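Local coordinates for translocator protein BipD (Burkholderia pseudomallei, PDB 3NFT), which is a type III secretion translocator required for invasion of epithelial cells and survival inside them, and probably regulates secretion of the effectors BipB and BipC, at residues A[178-181]-A[182-186]; A[185-188]-A[189-193]; A[194-197]-A[198-202]; A[263-266]-A[267-271]. All blocks are in the same frame, centred on the assembly; numbering follows the deposited sequence.

Interaction 1 (A[178-181]-A[182-186]); sequences GKIK and ALIQQ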
loop_
_atom_site.group_PDB
_atom_site.type_symbol
_atom_site.label_atom_id
_atom_site.label_comp_id
_atom_site.label_asym_id
_atom_site.label_seq_id
_atom_site.Cartn_x
_atom_site.Cartn_y
_atom_site.Cartn_z
ATOM N N GLY A 178 0.561 47.674 -30.207
ATOM C CA GLY A 178 -0.601 46.895 -30.661
ATOM C C GLY A 178 -0.233 45.549 -31.264
ATOM O O GLY A 178 -0.867 44.536 -30.980
ATOM N N LYS A 179 0.834 45.534 -32.055
ATOM C CA LYS A 179 1.314 44.304 -32.644
ATOM C C LYS A 179 1.754 43.361 -31.523
ATOM O O LYS A 179 1.513 42.148 -31.579
ATOM C CB LYS A 179 2.482 44.576 -33.584
ATOM C CG LYS A 179 2.120 45.434 -34.795
ATOM C CD LYS A 179 1.077 44.775 -35.638
ATOM C CE LYS A 179 0.743 45.622 -36.840
ATOM N NZ LYS A 179 1.972 46.216 -37.420
ATOM N N ILE A 180 2.393 43.939 -30.500
ATOM C CA ILE A 180 2.877 43.129 -29.378
ATOM C C ILE A 180 1.707 42.563 -28.570
ATOM O O ILE A 180 1.722 41.405 -28.181
ATOM C CB ILE A 180 3.843 43.910 -28.481
ATOM C CG1 ILE A 180 5.064 44.353 -29.295
ATOM C CG2 ILE A 180 4.301 43.075 -27.289
ATOM C CD1 ILE A 180 6.042 45.245 -28.587
ATOM N N LYS A 181 0.644 43.358 -28.391
ATOM C CA LYS A 181 -0.536 42.859 -27.687
ATOM C C LYS A 181 -1.112 41.648 -28.380
ATOM O O LYS A 181 -1.509 40.691 -27.723
ATOM C CB LYS A 181 -1.601 43.946 -27.621
ATOM C CG LYS A 181 -1.294 45.083 -26.711
ATOM C CD LYS A 181 -2.319 46.215 -26.882
ATOM C CE LYS A 181 -1.837 47.533 -26.340
ATOM N NZ LYS A 181 -2.897 48.592 -26.476
ATOM N N ALA A 182 -1.149 41.684 -29.712
ATOM C CA ALA A 182 -1.688 40.585 -30.488
ATOM C C ALA A 182 -0.844 39.307 -30.317
ATOM O O ALA A 182 -1.386 38.188 -30.227
ATOM C CB ALA A 182 -1.823 40.976 -31.998
ATOM N N LEU A 183 0.477 39.470 -30.312
ATOM C CA LEU A 183 1.368 38.331 -30.072
ATOM C C LEU A 183 1.109 37.706 -28.700
ATOM O O LEU A 183 1.014 36.488 -28.569
ATOM C CB LEU A 183 2.842 38.759 -30.209
ATOM C CG LEU A 183 3.355 39.090 -31.592
ATOM C CD1 LEU A 183 4.763 39.716 -31.495
ATOM C CD2 LEU A 183 3.419 37.835 -32.444
ATOM N N ILE A 184 0.998 38.543 -27.673
ATOM C CA ILE A 184 0.736 38.062 -26.331
ATOM C C ILE A 184 -0.620 37.384 -26.242
ATOM O O ILE A 184 -0.767 36.353 -25.605
ATOM C CB ILE A 184 0.926 39.156 -25.265
ATOM C CG1 ILE A 184 2.401 39.627 -25.253
ATOM C CG2 ILE A 184 0.522 38.649 -23.865
ATOM C CD1 ILE A 184 2.687 40.843 -24.468
ATOM N N GLN A 185 -1.641 37.977 -26.855
ATOM C CA GLN A 185 -2.937 37.365 -26.813
ATOM C C GLN A 185 -2.945 35.988 -27.464
ATOM O O GLN A 185 -3.649 35.070 -27.010
ATOM C CB GLN A 185 -3.949 38.308 -27.473
ATOM C CG GLN A 185 -5.405 37.867 -27.249
ATOM C CD GLN A 185 -5.820 37.945 -25.791
ATOM O OE1 GLN A 185 -5.654 38.988 -25.144
ATOM N NE2 GLN A 185 -6.341 36.828 -25.250
ATOM N N GLN A 186 -2.144 35.818 -28.514
ATOM C CA GLN A 186 -1.991 34.511 -29.181
ATOM C C GLN A 186 -1.480 33.445 -28.204
ATOM O O GLN A 186 -1.930 32.314 -28.191
ATOM C CB GLN A 186 -1.081 34.687 -30.371
ATOM C CG GLN A 186 -0.965 33.571 -31.326
ATOM C CD GLN A 186 -0.266 34.007 -32.622
ATOM O OE1 GLN A 186 0.849 34.565 -32.610
ATOM N NE2 GLN A 186 -0.928 33.753 -33.755
#

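Interaction 2 (A[185-188]-A[189-193]); sequences QQVI and DHLPT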
loop_
_atom_site.group_PDB
_atom_site.type_symbol
_atom_site.label_atom_id
_atom_site.label_comp_id
_atom_site.label_asym_id
_atom_site.label_seq_id
_atom_site.Cartn_x
_atom_site.Cartn_y
_atom_site.Cartn_z
ATOM N N GLN A 185 -1.641 37.977 -26.855
ATOM C CA GLN A 185 -2.937 37.365 -26.813
ATOM C C GLN A 185 -2.945 35.988 -27.464
ATOM O O GLN A 185 -3.649 35.070 -27.010
ATOM C CB GLN A 185 -3.949 38.308 -27.473
ATOM C CG GLN A 185 -5.405 37.867 -27.249
ATOM C CD GLN A 185 -5.820 37.945 -25.791
ATOM O OE1 GLN A 185 -5.654 38.988 -25.144
ATOM N NE2 GLN A 185 -6.341 36.828 -25.250
ATOM N N GLN A 186 -2.144 35.818 -28.514
ATOM C CA GLN A 186 -1.991 34.511 -29.181
ATOM C C GLN A 186 -1.480 33.445 -28.204
ATOM O O GLN A 186 -1.930 32.314 -28.191
ATOM C CB GLN A 186 -1.081 34.687 -30.371
ATOM C CG GLN A 186 -0.965 33.571 -31.326
ATOM C CD GLN A 186 -0.266 34.007 -32.622
ATOM O OE1 GLN A 186 0.849 34.565 -32.610
ATOM N NE2 GLN A 186 -0.928 33.753 -33.755
ATOM N N VAL A 187 -0.548 33.826 -27.346
ATOM C CA VAL A 187 -0.110 32.927 -26.302
ATOM C C VAL A 187 -1.227 32.609 -25.309
ATOM O O VAL A 187 -1.447 31.478 -24.952
ATOM C CB VAL A 187 1.131 33.496 -25.574
ATOM C CG1 VAL A 187 1.527 32.584 -24.395
ATOM C CG2 VAL A 187 2.267 33.682 -26.597
ATOM N N ILE A 188 -1.912 33.628 -24.832
ATOM C CA ILE A 188 -2.983 33.432 -23.853
ATOM C C ILE A 188 -4.035 32.475 -24.432
ATOM O O ILE A 188 -4.528 31.566 -23.742
ATOM C CB ILE A 188 -3.626 34.797 -23.468
ATOM C CG1 ILE A 188 -2.660 35.682 -22.678
ATOM C CG2 ILE A 188 -4.945 34.580 -22.666
ATOM C CD1 ILE A 188 -3.175 37.093 -22.385
ATOM N N ASP A 189 -4.353 32.681 -25.703
ATOM C CA ASP A 189 -5.386 31.886 -26.368
ATOM C C ASP A 189 -5.033 30.439 -26.572
ATOM O O ASP A 189 -5.908 29.610 -26.792
ATOM C CB ASP A 189 -5.740 32.485 -27.736
ATOM C CG ASP A 189 -6.513 33.777 -27.618
ATOM O OD1 ASP A 189 -6.593 34.483 -28.625
ATOM O OD2 ASP A 189 -6.996 34.107 -26.517
ATOM N N HIS A 190 -3.750 30.099 -26.496
ATOM C CA HIS A 190 -3.341 28.737 -26.770
ATOM C C HIS A 190 -2.582 28.091 -25.631
ATOM O O HIS A 190 -1.836 27.126 -25.832
ATOM C CB HIS A 190 -2.564 28.706 -28.074
ATOM C CG HIS A 190 -3.375 29.164 -29.249
ATOM N ND1 HIS A 190 -4.240 28.326 -29.925
ATOM C CD2 HIS A 190 -3.465 30.368 -29.858
ATOM C CE1 HIS A 190 -4.821 28.997 -30.906
ATOM N NE2 HIS A 190 -4.368 30.236 -30.890
ATOM N N LEU A 191 -2.828 28.568 -24.417
ATOM C CA LEU A 191 -2.179 27.971 -23.260
ATOM C C LEU A 191 -2.490 26.474 -23.167
ATOM O O LEU A 191 -3.637 26.043 -23.364
ATOM C CB LEU A 191 -2.581 28.677 -21.966
ATOM C CG LEU A 191 -2.029 30.097 -21.822
ATOM C CD1 LEU A 191 -2.689 30.815 -20.641
ATOM C CD2 LEU A 191 -0.488 30.090 -21.692
ATOM N N PRO A 192 -1.468 25.652 -22.887
ATOM C CA PRO A 192 -1.659 24.213 -22.734
ATOM C C PRO A 192 -2.583 23.882 -21.583
ATOM O O PRO A 192 -2.611 24.589 -20.594
ATOM C CB PRO A 192 -0.250 23.695 -22.403
ATOM C CG PRO A 192 0.625 24.781 -22.529
ATOM C CD PRO A 192 -0.096 26.069 -22.593
ATOM N N THR A 193 -3.357 22.823 -21.724
ATOM C CA THR A 193 -4.102 22.280 -20.601
ATOM C C THR A 193 -3.603 20.868 -20.355
ATOM O O THR A 193 -3.041 20.230 -21.246
ATOM C CB THR A 193 -5.607 22.289 -20.872
ATOM O OG1 THR A 193 -5.884 21.384 -21.935
ATOM C CG2 THR A 193 -6.061 23.673 -21.237
HETATM O O HOH W 1 -6.025 29.464 -23.635
#

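Interaction 3 (A[194-197]-A[198-202]); sequences MQLP and KGADI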
loop_
_atom_site.group_PDB
_atom_site.type_symbol
_atom_site.label_atom_id
_atom_site.label_comp_id
_atom_site.label_asym_id
_atom_site.label_seq_id
_atom_site.Cartn_x
_atom_site.Cartn_y
_atom_site.Cartn_z
ATOM N N MET A 194 -3.765 20.395 -19.130
ATOM C CA MET A 194 -3.246 19.108 -18.743
ATOM C C MET A 194 -4.340 18.357 -18.006
ATOM O O MET A 194 -5.161 18.960 -17.335
ATOM C CB MET A 194 -2.032 19.313 -17.845
ATOM C CG MET A 194 -0.829 19.984 -18.544
ATOM S SD MET A 194 -0.042 21.268 -17.541
ATOM C CE MET A 194 -1.122 22.643 -17.867
ATOM N N GLN A 195 -4.352 17.043 -18.159
ATOM C CA GLN A 195 -5.321 16.207 -17.478
ATOM C C GLN A 195 -4.563 15.356 -16.483
ATOM O O GLN A 195 -3.665 14.613 -16.862
ATOM C CB GLN A 195 -6.055 15.316 -18.481
ATOM C CG GLN A 195 -6.971 14.303 -17.844
ATOM C CD GLN A 195 -8.125 14.948 -17.118
ATOM O OE1 GLN A 195 -8.883 15.722 -17.711
ATOM N NE2 GLN A 195 -8.263 14.645 -15.825
ATOM N N LEU A 196 -4.922 15.479 -15.213
ATOM C CA LEU A 196 -4.376 14.611 -14.175
ATOM C C LEU A 196 -4.878 13.174 -14.365
ATOM O O LEU A 196 -5.958 12.958 -14.946
ATOM C CB LEU A 196 -4.775 15.122 -12.786
ATOM C CG LEU A 196 -4.154 16.445 -12.331
ATOM C CD1 LEU A 196 -4.765 16.961 -11.038
ATOM C CD2 LEU A 196 -2.659 16.261 -12.171
ATOM N N PRO A 197 -4.124 12.183 -13.863
ATOM C CA PRO A 197 -4.570 10.786 -13.925
ATOM C C PRO A 197 -5.939 10.607 -13.272
ATOM O O PRO A 197 -6.279 11.322 -12.315
ATOM C CB PRO A 197 -3.490 10.037 -13.133
ATOM C CG PRO A 197 -2.279 10.944 -13.155
ATOM C CD PRO A 197 -2.830 12.337 -13.166
ATOM N N LYS A 198 -6.739 9.676 -13.787
ATOM C CA LYS A 198 -8.008 9.345 -13.145
ATOM C C LYS A 198 -7.714 8.874 -11.716
ATOM O O LYS A 198 -6.703 8.202 -11.463
ATOM C CB LYS A 198 -8.771 8.270 -13.932
ATOM C CG LYS A 198 -10.251 8.198 -13.564
ATOM C CD LYS A 198 -11.025 7.221 -14.442
ATOM C CE LYS A 198 -12.524 7.235 -14.095
ATOM N NZ LYS A 198 -13.331 6.256 -14.904
ATOM N N GLY A 199 -8.562 9.282 -10.777
ATOM C CA GLY A 199 -8.357 8.981 -9.357
ATOM C C GLY A 199 -7.517 9.997 -8.598
ATOM O O GLY A 199 -7.324 9.858 -7.388
ATOM N N ALA A 200 -7.027 11.034 -9.285
ATOM C CA ALA A 200 -6.144 12.001 -8.645
ATOM C C ALA A 200 -6.871 12.766 -7.532
ATOM O O ALA A 200 -8.040 13.108 -7.658
ATOM C CB ALA A 200 -5.554 12.954 -9.678
ATOM N N ASP A 201 -6.165 13.015 -6.435
ATOM C CA ASP A 201 -6.698 13.752 -5.301
ATOM C C ASP A 201 -6.581 15.230 -5.655
ATOM O O ASP A 201 -5.510 15.830 -5.572
ATOM C CB ASP A 201 -5.897 13.389 -4.043
ATOM C CG ASP A 201 -6.416 14.051 -2.772
ATOM O OD1 ASP A 201 -7.053 15.122 -2.827
ATOM O OD2 ASP A 201 -6.127 13.485 -1.684
ATOM N N ILE A 202 -7.693 15.827 -6.069
ATOM C CA ILE A 202 -7.662 17.185 -6.613
ATOM C C ILE A 202 -7.232 18.223 -5.585
ATOM O O ILE A 202 -6.471 19.140 -5.895
ATOM C CB ILE A 202 -9.034 17.580 -7.206
ATOM C CG1 ILE A 202 -9.401 16.651 -8.359
ATOM C CG2 ILE A 202 -9.039 19.037 -7.637
ATOM C CD1 ILE A 202 -8.375 16.517 -9.428
#

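Interaction 4 (A[263-266]-A[267-271]); sequences NDVQ and TLVEK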
loop_
_atom_site.group_PDB
_atom_site.type_symbol
_atom_site.label_atom_id
_atom_site.label_comp_id
_atom_site.label_asym_id
_atom_site.label_seq_id
_atom_site.Cartn_x
_atom_site.Cartn_y
_atom_site.Cartn_z
ATOM N N ASN A 263 9.867 32.758 -11.763
ATOM C CA ASN A 263 9.776 32.236 -10.412
ATOM C C ASN A 263 8.753 31.112 -10.270
ATOM O O ASN A 263 8.974 30.145 -9.572
ATOM C CB ASN A 263 9.463 33.331 -9.403
ATOM C CG ASN A 263 9.602 32.836 -7.988
ATOM O OD1 ASN A 263 8.634 32.411 -7.372
ATOM N ND2 ASN A 263 10.846 32.790 -7.501
ATOM N N ASP A 264 7.631 31.230 -10.961
ATOM C CA ASP A 264 6.613 30.195 -10.927
ATOM C C ASP A 264 7.182 28.882 -11.427
ATOM O O ASP A 264 6.935 27.820 -10.851
ATOM C CB ASP A 264 5.414 30.573 -11.807
ATOM C CG ASP A 264 4.606 31.731 -11.276
ATOM O OD1 ASP A 264 4.640 31.993 -10.057
ATOM O OD2 ASP A 264 3.958 32.400 -12.110
ATOM N N VAL A 265 7.936 28.969 -12.516
ATOM C CA VAL A 265 8.500 27.780 -13.149
ATOM C C VAL A 265 9.650 27.226 -12.310
ATOM O O VAL A 265 9.722 26.010 -12.109
ATOM C CB VAL A 265 8.903 28.045 -14.578
ATOM C CG1 VAL A 265 9.622 26.842 -15.190
ATOM C CG2 VAL A 265 7.630 28.353 -15.404
ATOM N N GLN A 266 10.511 28.099 -11.782
ATOM C CA GLN A 266 11.545 27.644 -10.842
ATOM C C GLN A 266 10.936 26.874 -9.686
ATOM O O GLN A 266 11.443 25.813 -9.274
ATOM C CB GLN A 266 12.328 28.832 -10.299
ATOM C CG GLN A 266 13.396 28.475 -9.246
ATOM C CD GLN A 266 14.619 27.785 -9.823
ATOM O OE1 GLN A 266 15.105 26.782 -9.271
ATOM N NE2 GLN A 266 15.164 28.340 -10.883
ATOM N N THR A 267 9.869 27.427 -9.113
ATOM C CA THR A 267 9.176 26.772 -8.002
ATOM C C THR A 267 8.661 25.390 -8.398
ATOM O O THR A 267 8.863 24.384 -7.693
ATOM C CB THR A 267 8.024 27.695 -7.498
ATOM O OG1 THR A 267 8.626 28.891 -7.010
ATOM C CG2 THR A 267 7.200 26.995 -6.398
ATOM N N LEU A 268 8.023 25.301 -9.559
ATOM C CA LEU A 268 7.487 24.025 -9.969
ATOM C C LEU A 268 8.614 23.012 -10.307
ATOM O O LEU A 268 8.494 21.817 -10.039
ATOM C CB LEU A 268 6.462 24.253 -11.097
ATOM C CG LEU A 268 5.016 24.546 -10.586
ATOM C CD1 LEU A 268 4.857 25.277 -9.252
ATOM C CD2 LEU A 268 4.165 25.292 -11.636
ATOM N N VAL A 269 9.732 23.495 -10.839
ATOM C CA VAL A 269 10.863 22.610 -11.127
ATOM C C VAL A 269 11.442 22.074 -9.807
ATOM O O VAL A 269 11.885 20.932 -9.719
ATOM C CB VAL A 269 11.917 23.326 -11.991
ATOM C CG1 VAL A 269 13.222 22.555 -12.036
ATOM C CG2 VAL A 269 11.393 23.540 -13.403
ATOM N N GLU A 270 11.451 22.888 -8.773
ATOM C CA GLU A 270 11.890 22.404 -7.448
ATOM C C GLU A 270 10.964 21.318 -6.903
ATOM O O GLU A 270 11.396 20.347 -6.295
ATOM C CB GLU A 270 11.990 23.579 -6.479
ATOM C CG GLU A 270 13.188 24.463 -6.744
ATOM C CD GLU A 270 13.146 25.796 -6.034
ATOM O OE1 GLU A 270 12.202 26.057 -5.243
ATOM O OE2 GLU A 270 14.071 26.599 -6.285
ATOM N N LYS A 271 9.659 21.465 -7.133
ATOM C CA LYS A 271 8.711 20.475 -6.688
ATOM C C LYS A 271 8.869 19.189 -7.502
ATOM O O LYS A 271 8.765 18.098 -6.949
ATOM C CB LYS A 271 7.294 21.026 -6.796
ATOM C CG LYS A 271 7.046 22.201 -5.902
ATOM C CD LYS A 271 5.681 22.754 -6.158
ATOM C CE LYS A 271 5.350 23.843 -5.181
ATOM N NZ LYS A 271 4.160 24.591 -5.679
#

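Interaction 1 (A[178-181]-A[182-186])
Four successive i to i+4 backbone hydrogen bonds join 178-181 to 182-186, from A182 N to G178 O through to Q185 N to K181 O, as one unbroken run of alpha helix. The shortest is Q185 N to K181 O at 2.9 Å. The side-chain contact is I180 with I184, one turn apart. I180 CG2 lies 3.9 Å from I184 CD1, and the two chains slant across one another. In I184, CG1 stands anti to the carbonyl carbon (chi1 -63°), which turns its CD1 back toward the preceding turn. The same branch lies over the backbone: I184 CG1 is 3.5 Å from I180 O. L183 does likewise one residue earlier, with CG 3.6 Å from K179 O. Both isoleucines are buried. I180 also packs on L161, Y164 and L235, while I184 touches R232 of helix 226-233. K181 leans on R232 too. The K179 backbone N is held by D238. Across 178-186 the peptide groups are bonded to each other along the helix. I180 and I184 give an apolar side buried against the rest of the fold, and K179 and A182 are exposed.

Interaction 2 (A[185-188]-A[189-193])
D189 N donates to Q185 O at 2.8 Å, the shortest sound bond between the protein groups here. A second bond joins the same two residues through their side chains. Q185 NE2 donates a hydrogen bond to D189 OD2 at 3.1 Å, and the bond is fairly straight, with an N-H...O angle of 164°. Q185 CG lies anti to the backbone N (chi1 -169°) and the chain then bends at chi2, which brings NE2 to the D189 carboxylate. The carboxylate oxygen lies in the plane of the Q185 amide. The amide nitrogen, however, meets OD2 from above the carboxylate plane, and the two flat groups are turned 46° apart. The other end of the amide, Q185 OE1, accepts from R232. Both ends of this amide thus have a partner, which would fix its rotation.

The contact is the C-terminal end of helix 177-189. The chain leaves the helix here and runs on toward strand 193-195. H190 N turns to V187 O at 3.1 Å, an i to i+3 bond that reaches the oxygen from above the carbonyl plane. A water bridges the end of the helix: it donates to I188 O at 2.6 Å and accepts weakly from L191 N. The H190 ring sets its edge against the previous turn. Q186 O lies in the ring plane, at that edge, 3.0 Å from H190 CD2. L191 folds back over the last turn. Its CG is 3.5 Å from V187 O, and its CD2 lies 4.2 Å from V187 CG1. V187 touches V157, and L191 touches Y150, both on helix 121-160. V187 and I188 pack on L228 of helix 226-233.

Interaction 3 (A[194-197]-A[198-202])
L196 lies against A200 and I202 with two different parts of its side chain. Its CB is 3.9 Å from A200 CB, and its CD1 reaches I202 CD1 at 4.0 Å. The L196 and I202 chains slant across each other at their ends. L196 also touches I215 and W205. I202 also touches I215, and A200 also touches W205. The leucine thus sits among the loop, strand 213-215 and helix 202-209. P197 adds a looser contact, its ring CD 4.5 Å from A200 CB, and its ring also packs on S135 and A139 of helix 121-160.

The chain reverses here in a type II beta turn from P197 to A200. A200 N closes it by donating to P197 O at 3.1 Å. The bond is rather bent, with an N-H...O angle of 140°, and the donor stands above the carbonyl plane. G199, with a positive phi of 89°, holds the third position of the type II turn, where glycine is usual. K198 is exposed at the surface, and its chain is extended beyond CG.

Before the turn, strand 193-195 pairs with strand 220-223. The Q195 side chain bends at chi2 (65°), and NE2 donates to L196 O at 3.0 Å, in the carbonyl plane and on a lone pair. Q195 NE2 also bonds S218 O. After the turn, D201 is the N-cap of helix 202-209, and its OD1 accepts from R204 N.

Interaction 4 (A[263-266]-A[267-271])
T267 makes two bonds to one carbonyl of the preceding turn. Its backbone N and its OG1 each lie 2.9 Å from N263 O, and they arrive from opposite faces of the carbonyl plane. The hydroxyl can do this because OG1 stands beside the backbone N, anti to the carbonyl carbon (chi1 -63°). L268 N continues the ladder to D264 O at 3.0 Å. The L268 side chain lies near the same oxygen, with CD1 3.7 Å away, and packs on L147 of helix 121-160. D264 itself turns its carboxylate to K227, with which it forms a salt bridge. V269 N bonds V265 O at 2.8 Å. V269 CG2 sits 3.3 Å from that oxygen and 4.2 Å from V265 CG1, where the two valine side chains slant past each other. V269 faces L47 and I51 of helix 41-56, and V265 faces F151 of helix 121-160. E270 N bonds Q266 O. The E270 side chain crosses that of Q266 at a slant, with OE2 3.6 Å from Q266 CG. K271 N returns to T267 O, and K271 NZ reaches E208 O. K271 also packs on G115 of the second subunit. This is a run of turns within the long helix 244-295, with apolar residues set toward neighbouring helices, consistent with the coiled coil predicted for this region.

Interactions 1 and 2 share Q185 and Q186 and both use helix 177-189, the first from near its start and the second at its C-terminal end. Interaction 3 follows directly in sequence, from the end of strand 193-195 into the turn before helix 202-209. Interaction 4 lies apart on helix 244-295, about 20 Å centre to centre from interactions 2 and 3, and nearest the centre of the chain, at about 7 Å. Interaction 1 is partly buried; the others are surface contacts with some apolar residues turned inward. Regular backbone bonding dominates interactions 1 and 4. Interaction 2 adds side-chain and water bonds where the helix stops, and interaction 3 relies on one turn bond and apolar packing.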